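Alpha-1,2-mannosyltransferase (Ktr4), putative (Neosartorya fumigata, PDB 7BOP) belongs to a family of fungal mannosyltransferases with a GT-A fold and binds guanosine-5'-diphosphate and a manganese ion. Local coordinates at residues S250-M255 against D329-H334; R92-K97 against C201-D206; N31-D36 against K372-P377; N223-P228 against P265-A270. All coordinates share one frame; numbering follows the deposited sequence.

In the fold
The four contacts tie loops, chain ends and the helices 80-98 and 265-270 around a mixed beta sheet of the GT-A type. Contact 3 joins the N-terminal arm to the C-terminal region, bringing the two ends of the chain together beside contact 4, and the other three lie inside the loop it closes. Contact 2 closes before contacts 1 and 4, whose segments alternate along the chain and reach the neighbouring strands 333-335 and 218-224. Contacts 3 and 4, centres about 14 Å apart, touch through probable hydrogen bonds from Cys375 N to Asn223 O (2.8 Å) and Phe225 N to Glu373 O (3.0 Å). Contacts 2 and 4 lie on opposite sides of the chain's centre, their centres about 35 Å apart.

Contact 1 of 4, residues S250-M255 against D329-H334; sequences SSNNMM and DAAKVH
The backbone of Asn252 runs up to Asp329 and Ala330, with Asn252 CA 5.1 Å from Asp329 CA, where the loop between helices 234-244 and 255-258 meets the turn leading into strand 333-335. Asn252 is the centre of an inverse gamma turn, and its O accepts the one main-chain bond across the contact, from Ala330 N at 2.9 Å, with the donor in the carbonyl plane. The amide side chain follows the same course: CG stands anti to the backbone N (chi1 -163°), which sends ND2 to Asp329 OD1 at 2.8 Å. It meets that oxygen nearly along the C-O axis, but amide and carboxylate planes are 58° apart and the bond is bent. The same OD1 also takes Ala331 N, from above the carboxylate plane, at 3.1 Å. Two donors thus grip this one oxygen, while Asn252 OD1 hydrogen-bonds a glycerol, probably from crystallisation. Deeper in, Met254 reaches out with an extended chain so that CE lies 3.6 Å from Val333 CG2 and 3.9 Å from Ala330 CB, in a buried apolar patch that Phe279, Tyr379 and Val383 complete. An Asx turn at Asp329 OD1, before strand 333-335 of the main sheet, thus meets the inverse gamma turn at Asn252; a separate Asx turn at Asn253 lies beside the start of helix 255-258.

Contact 2 of 4, residues R92-K97 against C201-D206; sequences RTWNSK and CNVDYD
Thr93, Trp94 and Lys97 lie near the end of helix 80-98, the helix of a beta-alpha-beta crossover between the parallel strands 69-74 and 102-106, and grip the loop that carries Cys201 of the disulfide with Cys355. The helix widens into a pi-type turn at 92-95; further on, Lys97 N bonds back to Trp94 O, three residues earlier. Val203 N reaches Thr93 O across the contact at 3.0 Å in an almost straight bond (172°), and Lys97 NZ meets this oxygen at 3.0 Å from the opposite face of the carbonyl plane. Bends at chi3 and chi4 curl the lysine back to do so. Its NZ also lies 2.9 Å from Val203 O and forms a salt bridge with Asp204 OD1, 3.0 Å away on the anti side of the carboxylate, whose OD2 pairs with Lys354. Trp94 uses its ring edge: NE1 donates to Tyr205 O at 2.9 Å, in the indole plane, and CD1 packs 3.8 Å from Val203 CG1. That methyl in turn lies over one face of the Tyr205 ring. At the other end a water links Arg92 NE to Asn202 OD1, while Arg92 NH1 makes a salt bridge with Asp89. A second water donates to Thr93 OG1, which also hydrogen-bonds Asp89 O; the same water donates to Cys201 O, 3.2 Å from the water.

Contact 3 of 4, residues N31-D36 against K372-P377; sequences NGMKRD and KEDCRP
Asp36 and Arg376 meet end-on: Arg376 NH1 donates to Asp36 OD1 at 2.9 Å and Arg376 NH2 to Asp36 OD2 at 2.8 Å. With the planes of the two groups 53° apart, NH1 meets OD1 on the syn side but out of plane, and NH2 comes to OD2 from above the carboxylate plane. A bend at chi3 (-51°) turns the arginine chain back toward Asp374, which it grips side-on, with NE on OD1 and NH2 on OD2, both on the syn side. NH2 is thereby shared between two carboxylates, and four hydrogen bonds, two to each carboxylate, hold the guanidinium in place. Met33 comes over one face of the guanidinium; its chain, with CG anti to the backbone N (chi1 -154°), bends at chi3 so that CE also packs tightly on Pro377 CD, 3.5 Å away. A water bound by Met33 N at 2.8 Å passes a bond on to Asp374 OD2. This is a buried salt-bridge network joined to a helix cap, since Asp374 OD1 also accepts from Arg376 N at the start of helix 376-382, and it fastens the N-terminal arm to the C-terminal helix.

Contact 4 of 4, residues N223-P228 against P265-A270; sequences NLFDDP and PDHTEA
His267 NE2 and Asp226 O are bridged by a water 2.8 Å from His267 NE2, in the plane of the imidazole, which donates weakly to Asp226 O. The imidazole of His267 is held between a T-shaped (edge-to-face) aromatic pair on one face and a CH-pi contact on the other, and the contact sets the short helix 265-270 against the loop that leaves strand 218-224 of the main sheet. Asp226 O itself lies at the edge of the ring, near its plane, 3.1 Å from His267 CD2. Within the loop Asp226 OD1 accepts from Asp227 N at 2.8 Å, on the anti side of the carboxylate. The carboxylate of Asp227 is engaged by Lys229 and Lys158.

Phe225 directs its ring edge at one face of the imidazole, the centroids of the Phe225 and His267 rings 5.7 Å apart and the planes at 77°. Its CG lies anti to the carbonyl carbon (chi1 -71°), which swings the phenyl group over toward the helix; Arg264, just before the helix, adds a cation-pi contact to the ring. Pro228 takes the opposite face of the histidine: its CG is 4.0 Å from the centroid of the His267 ring and only 18° off the normal, offset toward the rim, with the proline crossing the histidine at about a right angle. His267 and Ala270, three positions apart along the helix, both turn toward this proline. The second of them packs tightly, with Ala270 CB 3.5 Å from Pro228 CB.

Contact 1 of 4, residues S250-M255 against D329-H334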
loop_
_atom_site.group_PDB
_atom_site.type_symbol
_atom_site.label_atom_id
_atom_site.label_comp_id
_atom_site.label_asym_id
_atom_site.label_seq_id
_atom_site.Cartn_x
_atom_site.Cartn_y
_atom_site.Cartn_z
ATOM N N SER A 250 -9.793 -10.919 -14.463
ATOM C CA SER A 250 -9.900 -9.855 -15.473
ATOM C C SER A 250 -9.114 -10.212 -16.736
ATOM O O SER A 250 -8.194 -11.044 -16.696
ATOM C CB SER A 250 -9.405 -8.517 -14.928
ATOM O OG SER A 250 -8.016 -8.556 -14.714
ATOM N N SER A 251 -9.447 -9.557 -17.843
ATOM C CA SER A 251 -8.728 -9.782 -19.093
ATOM C C SER A 251 -7.351 -9.092 -19.057
ATOM O O SER A 251 -6.348 -9.695 -19.427
ATOM C CB SER A 251 -9.573 -9.364 -20.298
ATOM O OG SER A 251 -9.736 -7.968 -20.351
ATOM N N ASN A 252 -7.292 -7.857 -18.564
ATOM C CA ASN A 252 -6.022 -7.145 -18.439
ATOM C C ASN A 252 -5.443 -7.399 -17.039
ATOM O O ASN A 252 -5.436 -6.516 -16.162
ATOM C CB ASN A 252 -6.212 -5.650 -18.719
ATOM C CG ASN A 252 -4.913 -4.930 -19.010
ATOM O OD1 ASN A 252 -3.844 -5.532 -19.116
ATOM N ND2 ASN A 252 -5.002 -3.618 -19.129
ATOM N N ASN A 253 -4.943 -8.619 -16.862
ATOM C CA ASN A 253 -4.489 -9.117 -15.575
ATOM C C ASN A 253 -2.964 -9.132 -15.500
ATOM O O ASN A 253 -2.281 -8.989 -16.513
ATOM C CB ASN A 253 -5.091 -10.507 -15.286
ATOM C CG ASN A 253 -4.552 -11.607 -16.200
ATOM O OD1 ASN A 253 -3.351 -11.885 -16.232
ATOM N ND2 ASN A 253 -5.448 -12.254 -16.925
ATOM N N MET A 254 -2.449 -9.321 -14.291
ATOM C CA MET A 254 -1.016 -9.317 -14.040
ATOM C C MET A 254 -0.475 -10.724 -13.751
ATOM O O MET A 254 0.476 -10.877 -12.977
ATOM C CB MET A 254 -0.706 -8.395 -12.853
ATOM C CG MET A 254 -1.209 -6.967 -13.007
ATOM S SD MET A 254 -0.873 -6.021 -11.504
ATOM C CE MET A 254 -1.816 -4.532 -11.835
ATOM N N MET A 255 -1.032 -11.748 -14.396
ATOM C CA MET A 255 -0.604 -13.133 -14.135
ATOM C C MET A 255 0.902 -13.329 -14.332
ATOM O O MET A 255 1.533 -14.000 -13.536
ATOM C CB MET A 255 -1.382 -14.125 -15.021
ATOM C CG MET A 255 -1.268 -15.589 -14.599
ATOM S SD MET A 255 -1.993 -15.935 -12.981
ATOM C CE MET A 255 -3.740 -15.686 -13.336
ATOM N N ASP A 329 -8.278 -4.023 -13.702
ATOM C CA ASP A 329 -7.722 -3.708 -15.003
ATOM C C ASP A 329 -6.333 -3.127 -14.755
ATOM O O ASP A 329 -6.208 -2.050 -14.169
ATOM C CB ASP A 329 -8.655 -2.688 -15.673
ATOM C CG ASP A 329 -8.215 -2.266 -17.054
ATOM O OD1 ASP A 329 -7.110 -2.604 -17.537
ATOM O OD2 ASP A 329 -9.020 -1.535 -17.673
ATOM N N ALA A 330 -5.291 -3.815 -15.221
ATOM C CA ALA A 330 -3.905 -3.373 -15.000
ATOM C C ALA A 330 -3.618 -1.974 -15.546
ATOM O O ALA A 330 -2.756 -1.273 -15.020
ATOM C CB ALA A 330 -2.920 -4.379 -15.584
ATOM N N ALA A 331 -4.363 -1.559 -16.578
ATOM C CA ALA A 331 -4.259 -0.200 -17.115
ATOM C C ALA A 331 -4.713 0.846 -16.112
ATOM O O ALA A 331 -4.333 1.992 -16.244
ATOM C CB ALA A 331 -5.063 -0.052 -18.401
ATOM N N LYS A 332 -5.516 0.450 -15.126
ATOM C CA LYS A 332 -6.002 1.356 -14.076
ATOM C C LYS A 332 -5.164 1.330 -12.797
ATOM O O LYS A 332 -5.583 1.884 -11.776
ATOM C CB LYS A 332 -7.460 1.033 -13.737
ATOM C CG LYS A 332 -8.419 1.064 -14.916
ATOM C CD LYS A 332 -8.334 2.372 -15.668
ATOM C CE LYS A 332 -9.578 2.637 -16.508
ATOM N NZ LYS A 332 -9.310 3.777 -17.431
ATOM N N VAL A 333 -3.992 0.692 -12.850
ATOM C CA VAL A 333 -3.025 0.713 -11.750
ATOM C C VAL A 333 -1.887 1.619 -12.189
ATOM O O VAL A 333 -1.406 1.507 -13.323
ATOM C CB VAL A 333 -2.521 -0.709 -11.408
ATOM C CG1 VAL A 333 -1.437 -0.663 -10.324
ATOM C CG2 VAL A 333 -3.685 -1.578 -10.961
ATOM N N HIS A 334 -1.466 2.523 -11.309
ATOM C CA HIS A 334 -0.551 3.597 -11.682
ATOM C C HIS A 334 0.659 3.661 -10.751
ATOM O O HIS A 334 0.522 3.583 -9.530
ATOM C CB HIS A 334 -1.304 4.939 -11.669
ATOM C CG HIS A 334 -0.429 6.138 -11.883
ATOM N ND1 HIS A 334 0.231 6.383 -13.065
ATOM C CD2 HIS A 334 -0.134 7.180 -11.068
ATOM C CE1 HIS A 334 0.905 7.514 -12.970
ATOM N NE2 HIS A 334 0.701 8.014 -11.764
#

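Contact 2 of 4, residues R92-K97 against C201-D206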
loop_
_atom_site.group_PDB
_atom_site.type_symbol
_atom_site.label_atom_id
_atom_site.label_comp_id
_atom_site.label_asym_id
_atom_site.label_seq_id
_atom_site.Cartn_x
_atom_site.Cartn_y
_atom_site.Cartn_z
ATOM N N ARG A 92 3.341 19.738 3.836
ATOM C CA ARG A 92 4.243 20.653 3.136
ATOM C C ARG A 92 4.280 20.373 1.637
ATOM O O ARG A 92 4.237 21.305 0.829
ATOM C CB ARG A 92 5.671 20.560 3.695
ATOM C CG ARG A 92 6.628 21.602 3.123
ATOM C CD ARG A 92 8.071 21.381 3.562
ATOM N NE ARG A 92 8.623 20.125 3.035
ATOM C CZ ARG A 92 8.788 18.987 3.717
ATOM N NH1 ARG A 92 8.460 18.885 5.007
ATOM N NH2 ARG A 92 9.298 17.920 3.091
ATOM N N THR A 93 4.370 19.095 1.268
ATOM C CA THR A 93 4.510 18.748 -0.136
ATOM C C THR A 93 3.213 18.778 -0.925
ATOM O O THR A 93 3.257 18.962 -2.138
ATOM C CB THR A 93 5.165 17.368 -0.327
ATOM O OG1 THR A 93 4.378 16.352 0.295
ATOM C CG2 THR A 93 6.592 17.378 0.223
ATOM N N TRP A 94 2.078 18.585 -0.257
ATOM C CA TRP A 94 0.805 18.385 -0.955
ATOM C C TRP A 94 -0.429 18.959 -0.239
ATOM O O TRP A 94 -1.096 19.840 -0.782
ATOM C CB TRP A 94 0.586 16.889 -1.245
ATOM C CG TRP A 94 -0.593 16.652 -2.124
ATOM C CD1 TRP A 94 -0.689 16.936 -3.436
ATOM C CD2 TRP A 94 -1.862 16.137 -1.728
ATOM N NE1 TRP A 94 -1.940 16.610 -3.910
ATOM C CE2 TRP A 94 -2.679 16.111 -2.878
ATOM C CE3 TRP A 94 -2.383 15.668 -0.519
ATOM C CZ2 TRP A 94 -3.995 15.652 -2.852
ATOM C CZ3 TRP A 94 -3.692 15.204 -0.494
ATOM C CH2 TRP A 94 -4.484 15.209 -1.656
ATOM N N ASN A 95 -0.753 18.463 0.952
ATOM C CA ASN A 95 -2.079 18.729 1.512
ATOM C C ASN A 95 -2.313 20.165 2.036
ATOM O O ASN A 95 -3.476 20.552 2.229
ATOM C CB ASN A 95 -2.461 17.717 2.583
ATOM C CG ASN A 95 -3.971 17.590 2.747
ATOM O OD1 ASN A 95 -4.701 17.478 1.764
ATOM N ND2 ASN A 95 -4.441 17.585 3.978
ATOM N N SER A 96 -1.258 20.954 2.252
ATOM C CA SER A 96 -1.468 22.360 2.637
ATOM C C SER A 96 -2.161 23.137 1.523
ATOM O O SER A 96 -2.803 24.138 1.794
ATOM C CB SER A 96 -0.168 23.045 3.028
ATOM O OG SER A 96 0.701 23.105 1.933
ATOM N N LYS A 97 -2.042 22.661 0.280
ATOM C CA LYS A 97 -2.690 23.291 -0.867
ATOM C C LYS A 97 -4.089 22.740 -1.148
ATOM O O LYS A 97 -4.967 23.467 -1.607
ATOM C CB LYS A 97 -1.817 23.125 -2.114
ATOM C CG LYS A 97 -0.412 23.690 -1.969
ATOM C CD LYS A 97 0.508 23.212 -3.084
ATOM C CE LYS A 97 0.862 21.728 -2.948
ATOM N NZ LYS A 97 2.221 21.443 -3.470
ATOM N N CYS A 201 8.923 15.390 -2.384
ATOM C CA CYS A 201 8.657 16.193 -3.585
ATOM C C CYS A 201 7.347 16.938 -3.502
ATOM O O CYS A 201 6.330 16.362 -3.127
ATOM C CB CYS A 201 8.604 15.320 -4.845
ATOM S SG CYS A 201 10.007 14.201 -5.012
ATOM N N ASN A 202 7.367 18.210 -3.883
ATOM C CA ASN A 202 6.128 18.967 -4.043
ATOM C C ASN A 202 5.313 18.336 -5.151
ATOM O O ASN A 202 5.844 17.997 -6.204
ATOM C CB ASN A 202 6.407 20.435 -4.359
ATOM C CG ASN A 202 6.987 21.177 -3.170
ATOM O OD1 ASN A 202 6.707 20.842 -2.029
ATOM N ND2 ASN A 202 7.803 22.171 -3.432
ATOM N N VAL A 203 4.032 18.149 -4.885
ATOM C CA VAL A 203 3.088 17.636 -5.864
ATOM C C VAL A 203 2.026 18.724 -6.035
ATOM O O VAL A 203 1.389 19.127 -5.055
ATOM C CB VAL A 203 2.502 16.301 -5.386
ATOM C CG1 VAL A 203 1.413 15.799 -6.336
ATOM C CG2 VAL A 203 3.615 15.269 -5.276
ATOM N N ASP A 204 1.855 19.192 -7.268
ATOM C CA ASP A 204 1.063 20.389 -7.554
ATOM C C ASP A 204 -0.245 20.116 -8.289
ATOM O O ASP A 204 -0.782 21.006 -8.938
ATOM C CB ASP A 204 1.940 21.383 -8.330
ATOM C CG ASP A 204 3.060 21.940 -7.481
ATOM O OD1 ASP A 204 2.798 22.268 -6.315
ATOM O OD2 ASP A 204 4.195 22.034 -7.969
ATOM N N TYR A 205 -0.748 18.887 -8.184
ATOM C CA TYR A 205 -2.067 18.536 -8.693
ATOM C C TYR A 205 -2.798 17.670 -7.677
ATOM O O TYR A 205 -2.176 17.031 -6.810
ATOM C CB TYR A 205 -1.969 17.844 -10.062
ATOM C CG TYR A 205 -1.212 16.526 -10.042
ATOM C CD1 TYR A 205 0.188 16.496 -10.127
ATOM C CD2 TYR A 205 -1.890 15.314 -9.914
ATOM C CE1 TYR A 205 0.891 15.282 -10.093
ATOM C CE2 TYR A 205 -1.198 14.099 -9.877
ATOM C CZ TYR A 205 0.199 14.091 -9.964
ATOM O OH TYR A 205 0.876 12.880 -9.925
ATOM N N ASP A 206 -4.121 17.655 -7.790
ATOM C CA ASP A 206 -4.971 16.882 -6.910
ATOM C C ASP A 206 -4.893 15.396 -7.324
ATOM O O ASP A 206 -5.491 14.993 -8.322
ATOM C CB ASP A 206 -6.403 17.415 -6.991
ATOM C CG ASP A 206 -7.354 16.720 -6.044
ATOM O OD1 ASP A 206 -7.062 15.576 -5.616
ATOM O OD2 ASP A 206 -8.426 17.315 -5.738
HETATM O O HOH W 1 8.793 21.083 0.012
HETATM O O HOH W 2 4.264 14.474 -1.667
#

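Contact 3 of 4, residues N31-D36 against K372-P377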
loop_
_atom_site.group_PDB
_atom_site.type_symbol
_atom_site.label_atom_id
_atom_site.label_comp_id
_atom_site.label_asym_id
_atom_site.label_seq_id
_atom_site.Cartn_x
_atom_site.Cartn_y
_atom_site.Cartn_z
ATOM N N ASN A 31 20.530 -8.489 -8.708
ATOM C CA ASN A 31 21.130 -7.415 -7.905
ATOM C C ASN A 31 20.419 -6.056 -8.049
ATOM O O ASN A 31 21.028 -5.007 -7.861
ATOM C CB ASN A 31 22.612 -7.280 -8.289
ATOM C CG ASN A 31 23.424 -6.506 -7.260
ATOM O OD1 ASN A 31 23.118 -6.520 -6.066
ATOM N ND2 ASN A 31 24.468 -5.821 -7.723
ATOM N N GLY A 32 19.125 -6.079 -8.346
ATOM C CA GLY A 32 18.342 -4.854 -8.500
ATOM C C GLY A 32 18.269 -4.365 -9.936
ATOM O O GLY A 32 18.608 -5.093 -10.879
ATOM N N MET A 33 17.831 -3.120 -10.108
ATOM C CA MET A 33 17.634 -2.578 -11.448
ATOM C C MET A 33 18.942 -2.103 -12.062
ATOM O O MET A 33 19.802 -1.598 -11.351
ATOM C CB MET A 33 16.626 -1.439 -11.436
ATOM C CG MET A 33 15.949 -1.316 -12.780
ATOM S SD MET A 33 14.474 -0.333 -12.743
ATOM C CE MET A 33 13.391 -1.128 -11.598
ATOM N N LYS A 34 19.083 -2.301 -13.372
ATOM C CA LYS A 34 20.263 -1.852 -14.125
ATOM C C LYS A 34 20.268 -0.338 -14.239
ATOM O O LYS A 34 21.218 0.314 -13.820
ATOM C CB LYS A 34 20.293 -2.445 -15.545
ATOM C CG LYS A 34 20.910 -3.831 -15.660
ATOM C CD LYS A 34 20.597 -4.503 -16.997
ATOM C CE LYS A 34 21.195 -3.775 -18.196
ATOM N NZ LYS A 34 20.651 -4.325 -19.465
ATOM N N ARG A 35 19.209 0.203 -14.841
ATOM C CA ARG A 35 19.052 1.648 -14.984
ATOM C C ARG A 35 17.667 2.043 -14.508
ATOM O O ARG A 35 16.656 1.685 -15.111
ATOM C CB ARG A 35 19.294 2.136 -16.411
ATOM C CG ARG A 35 19.673 3.616 -16.410
ATOM C CD ARG A 35 19.619 4.279 -17.771
ATOM N NE ARG A 35 19.725 5.736 -17.636
ATOM C CZ ARG A 35 18.727 6.559 -17.301
ATOM N NH1 ARG A 35 18.960 7.869 -17.209
ATOM N NH2 ARG A 35 17.498 6.096 -17.047
ATOM N N ASP A 36 17.637 2.782 -13.413
ATOM C CA ASP A 36 16.381 3.138 -12.775
ATOM C C ASP A 36 15.716 4.257 -13.598
ATOM O O ASP A 36 16.343 5.299 -13.818
ATOM C CB ASP A 36 16.675 3.571 -11.337
ATOM C CG ASP A 36 15.442 3.562 -10.444
ATOM O OD1 ASP A 36 14.330 3.914 -10.895
ATOM O OD2 ASP A 36 15.590 3.200 -9.265
ATOM N N LYS A 372 18.526 -6.476 -4.004
ATOM C CA LYS A 372 17.730 -7.523 -4.669
ATOM C C LYS A 372 16.240 -7.563 -4.291
ATOM O O LYS A 372 15.492 -8.367 -4.837
ATOM C CB LYS A 372 18.364 -8.901 -4.436
ATOM C CG LYS A 372 18.316 -9.419 -3.015
ATOM C CD LYS A 372 18.883 -10.833 -2.911
ATOM C CE LYS A 372 20.402 -10.843 -2.871
ATOM N NZ LYS A 372 20.912 -10.402 -1.541
ATOM N N GLU A 373 15.820 -6.728 -3.344
ATOM C CA GLU A 373 14.430 -6.682 -2.928
ATOM C C GLU A 373 13.531 -5.871 -3.863
ATOM O O GLU A 373 12.311 -5.935 -3.728
ATOM C CB GLU A 373 14.317 -6.166 -1.487
ATOM C CG GLU A 373 15.061 -7.006 -0.447
ATOM C CD GLU A 373 14.735 -8.487 -0.510
ATOM O OE1 GLU A 373 13.571 -8.854 -0.730
ATOM O OE2 GLU A 373 15.646 -9.304 -0.357
ATOM N N ASP A 374 14.116 -5.157 -4.827
ATOM C CA ASP A 374 13.351 -4.367 -5.791
ATOM C C ASP A 374 12.748 -5.305 -6.834
ATOM O O ASP A 374 13.478 -6.019 -7.519
ATOM C CB ASP A 374 14.280 -3.345 -6.460
ATOM C CG ASP A 374 13.564 -2.380 -7.396
ATOM O OD1 ASP A 374 12.314 -2.304 -7.430
ATOM O OD2 ASP A 374 14.282 -1.658 -8.109
ATOM N N CYS A 375 11.421 -5.305 -6.965
ATOM C CA CYS A 375 10.773 -6.146 -7.976
ATOM C C CYS A 375 10.282 -5.368 -9.199
ATOM O O CYS A 375 9.718 -5.956 -10.118
ATOM C CB CYS A 375 9.634 -6.944 -7.357
ATOM S SG CYS A 375 8.948 -8.166 -8.501
ATOM N N ARG A 376 10.545 -4.064 -9.260
ATOM C CA ARG A 376 10.111 -3.272 -10.419
ATOM C C ARG A 376 10.574 -3.804 -11.786
ATOM O O ARG A 376 9.809 -3.720 -12.732
ATOM C CB ARG A 376 10.512 -1.807 -10.265
ATOM C CG ARG A 376 9.700 -1.052 -9.213
ATOM C CD ARG A 376 10.210 0.364 -8.981
ATOM N NE ARG A 376 11.645 0.324 -8.736
ATOM C CZ ARG A 376 12.526 1.264 -9.058
ATOM N NH1 ARG A 376 12.155 2.427 -9.610
ATOM N NH2 ARG A 376 13.812 1.026 -8.813
ATOM N N PRO A 377 11.810 -4.358 -11.900
ATOM C CA PRO A 377 12.181 -4.858 -13.230
ATOM C C PRO A 377 11.216 -5.922 -13.770
ATOM O O PRO A 377 10.934 -5.944 -14.976
ATOM C CB PRO A 377 13.590 -5.430 -13.009
ATOM C CG PRO A 377 14.127 -4.657 -11.866
ATOM C CD PRO A 377 12.934 -4.489 -10.953
HETATM O O HOH W 3 16.910 -1.356 -8.161
#

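Contact 4 of 4, residues N223-P228 against P265-A270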
loop_
_atom_site.group_PDB
_atom_site.type_symbol
_atom_site.label_atom_id
_atom_site.label_comp_id
_atom_site.label_asym_id
_atom_site.label_seq_id
_atom_site.Cartn_x
_atom_site.Cartn_y
_atom_site.Cartn_z
ATOM N N ASN A 223 7.788 -1.342 -5.220
ATOM C CA ASN A 223 7.364 -2.691 -5.617
ATOM C C ASN A 223 8.475 -3.651 -5.184
ATOM O O ASN A 223 9.598 -3.550 -5.676
ATOM C CB ASN A 223 7.144 -2.737 -7.131
ATOM C CG ASN A 223 6.347 -3.954 -7.591
ATOM O OD1 ASN A 223 6.725 -5.105 -7.349
ATOM N ND2 ASN A 223 5.233 -3.700 -8.275
ATOM N N LEU A 224 8.162 -4.552 -4.256
ATOM C CA LEU A 224 9.163 -5.372 -3.565
ATOM C C LEU A 224 8.860 -6.856 -3.622
ATOM O O LEU A 224 7.710 -7.264 -3.749
ATOM C CB LEU A 224 9.197 -5.018 -2.071
ATOM C CG LEU A 224 9.478 -3.592 -1.606
ATOM C CD1 LEU A 224 9.490 -3.557 -0.091
ATOM C CD2 LEU A 224 10.809 -3.099 -2.123
ATOM N N PHE A 225 9.910 -7.660 -3.449
ATOM C CA PHE A 225 9.766 -9.062 -3.058
ATOM C C PHE A 225 9.342 -9.153 -1.582
ATOM O O PHE A 225 9.628 -8.255 -0.777
ATOM C CB PHE A 225 11.087 -9.824 -3.285
ATOM C CG PHE A 225 11.408 -10.030 -4.731
ATOM C CD1 PHE A 225 10.932 -11.144 -5.404
ATOM C CD2 PHE A 225 12.152 -9.100 -5.437
ATOM C CE1 PHE A 225 11.209 -11.339 -6.753
ATOM C CE2 PHE A 225 12.428 -9.280 -6.787
ATOM C CZ PHE A 225 11.957 -10.401 -7.446
ATOM N N ASP A 226 8.637 -10.220 -1.239
ATOM C CA ASP A 226 8.275 -10.511 0.147
ATOM C C ASP A 226 9.068 -11.709 0.650
ATOM O O ASP A 226 9.771 -12.380 -0.114
ATOM C CB ASP A 226 6.775 -10.788 0.285
ATOM C CG ASP A 226 6.191 -10.278 1.608
ATOM O OD1 ASP A 226 6.945 -10.120 2.593
ATOM O OD2 ASP A 226 4.970 -10.039 1.654
ATOM N N ASP A 227 8.940 -11.961 1.939
ATOM C CA ASP A 227 9.452 -13.173 2.560
ATOM C C ASP A 227 8.493 -14.344 2.268
ATOM O O ASP A 227 7.372 -14.352 2.778
ATOM C CB ASP A 227 9.571 -12.938 4.067
ATOM C CG ASP A 227 10.120 -14.141 4.818
ATOM O OD1 ASP A 227 10.443 -15.173 4.198
ATOM O OD2 ASP A 227 10.207 -14.050 6.054
ATOM N N PRO A 228 8.931 -15.342 1.469
ATOM C CA PRO A 228 8.060 -16.500 1.171
ATOM C C PRO A 228 7.520 -17.232 2.397
ATOM O O PRO A 228 6.428 -17.801 2.329
ATOM C CB PRO A 228 8.966 -17.457 0.375
ATOM C CG PRO A 228 10.145 -16.655 -0.045
ATOM C CD PRO A 228 10.286 -15.512 0.910
ATOM N N PRO A 265 14.036 -17.132 -8.729
ATOM C CA PRO A 265 13.239 -18.364 -8.808
ATOM C C PRO A 265 13.037 -19.108 -7.484
ATOM O O PRO A 265 12.019 -19.788 -7.327
ATOM C CB PRO A 265 14.004 -19.232 -9.832
ATOM C CG PRO A 265 15.356 -18.613 -9.960
ATOM C CD PRO A 265 15.166 -17.149 -9.679
ATOM N N ASP A 266 13.956 -18.968 -6.531
ATOM C CA ASP A 266 13.780 -19.618 -5.231
ATOM C C ASP A 266 12.666 -18.996 -4.374
ATOM O O ASP A 266 12.051 -19.686 -3.547
ATOM C CB ASP A 266 15.098 -19.672 -4.456
ATOM C CG ASP A 266 16.164 -20.533 -5.157
ATOM O OD1 ASP A 266 15.816 -21.417 -5.986
ATOM O OD2 ASP A 266 17.364 -20.326 -4.863
ATOM N N HIS A 267 12.404 -17.707 -4.560
ATOM C CA HIS A 267 11.226 -17.096 -3.937
ATOM C C HIS A 267 9.948 -17.696 -4.485
ATOM O O HIS A 267 9.057 -18.029 -3.723
ATOM C CB HIS A 267 11.191 -15.585 -4.133
ATOM C CG HIS A 267 11.878 -14.829 -3.051
ATOM N ND1 HIS A 267 13.184 -15.076 -2.686
ATOM C CD2 HIS A 267 11.443 -13.828 -2.253
ATOM C CE1 HIS A 267 13.527 -14.255 -1.708
ATOM N NE2 HIS A 267 12.489 -13.488 -1.427
ATOM N N THR A 268 9.867 -17.825 -5.800
ATOM C CA THR A 268 8.645 -18.302 -6.438
ATOM C C THR A 268 8.370 -19.758 -6.039
ATOM O O THR A 268 7.225 -20.136 -5.750
ATOM C CB THR A 268 8.719 -18.151 -7.964
ATOM O OG1 THR A 268 9.076 -16.800 -8.285
ATOM C CG2 THR A 268 7.375 -18.507 -8.624
ATOM N N GLU A 269 9.427 -20.563 -5.994
ATOM C CA GLU A 269 9.303 -21.938 -5.521
ATOM C C GLU A 269 8.889 -21.986 -4.059
ATOM O O GLU A 269 7.980 -22.740 -3.706
ATOM C CB GLU A 269 10.602 -22.727 -5.731
ATOM C CG GLU A 269 10.537 -24.133 -5.123
ATOM C CD GLU A 269 11.270 -25.184 -5.941
ATOM O OE1 GLU A 269 10.841 -25.450 -7.090
ATOM O OE2 GLU A 269 12.255 -25.761 -5.424
ATOM N N ALA A 270 9.518 -21.181 -3.208
ATOM C CA ALA A 270 9.220 -21.207 -1.771
ATOM C C ALA A 270 7.788 -20.724 -1.458
ATOM O O ALA A 270 7.185 -21.149 -0.473
ATOM C CB ALA A 270 10.247 -20.375 -0.993
HETATM O O HOH W 4 12.665 -11.254 0.260
#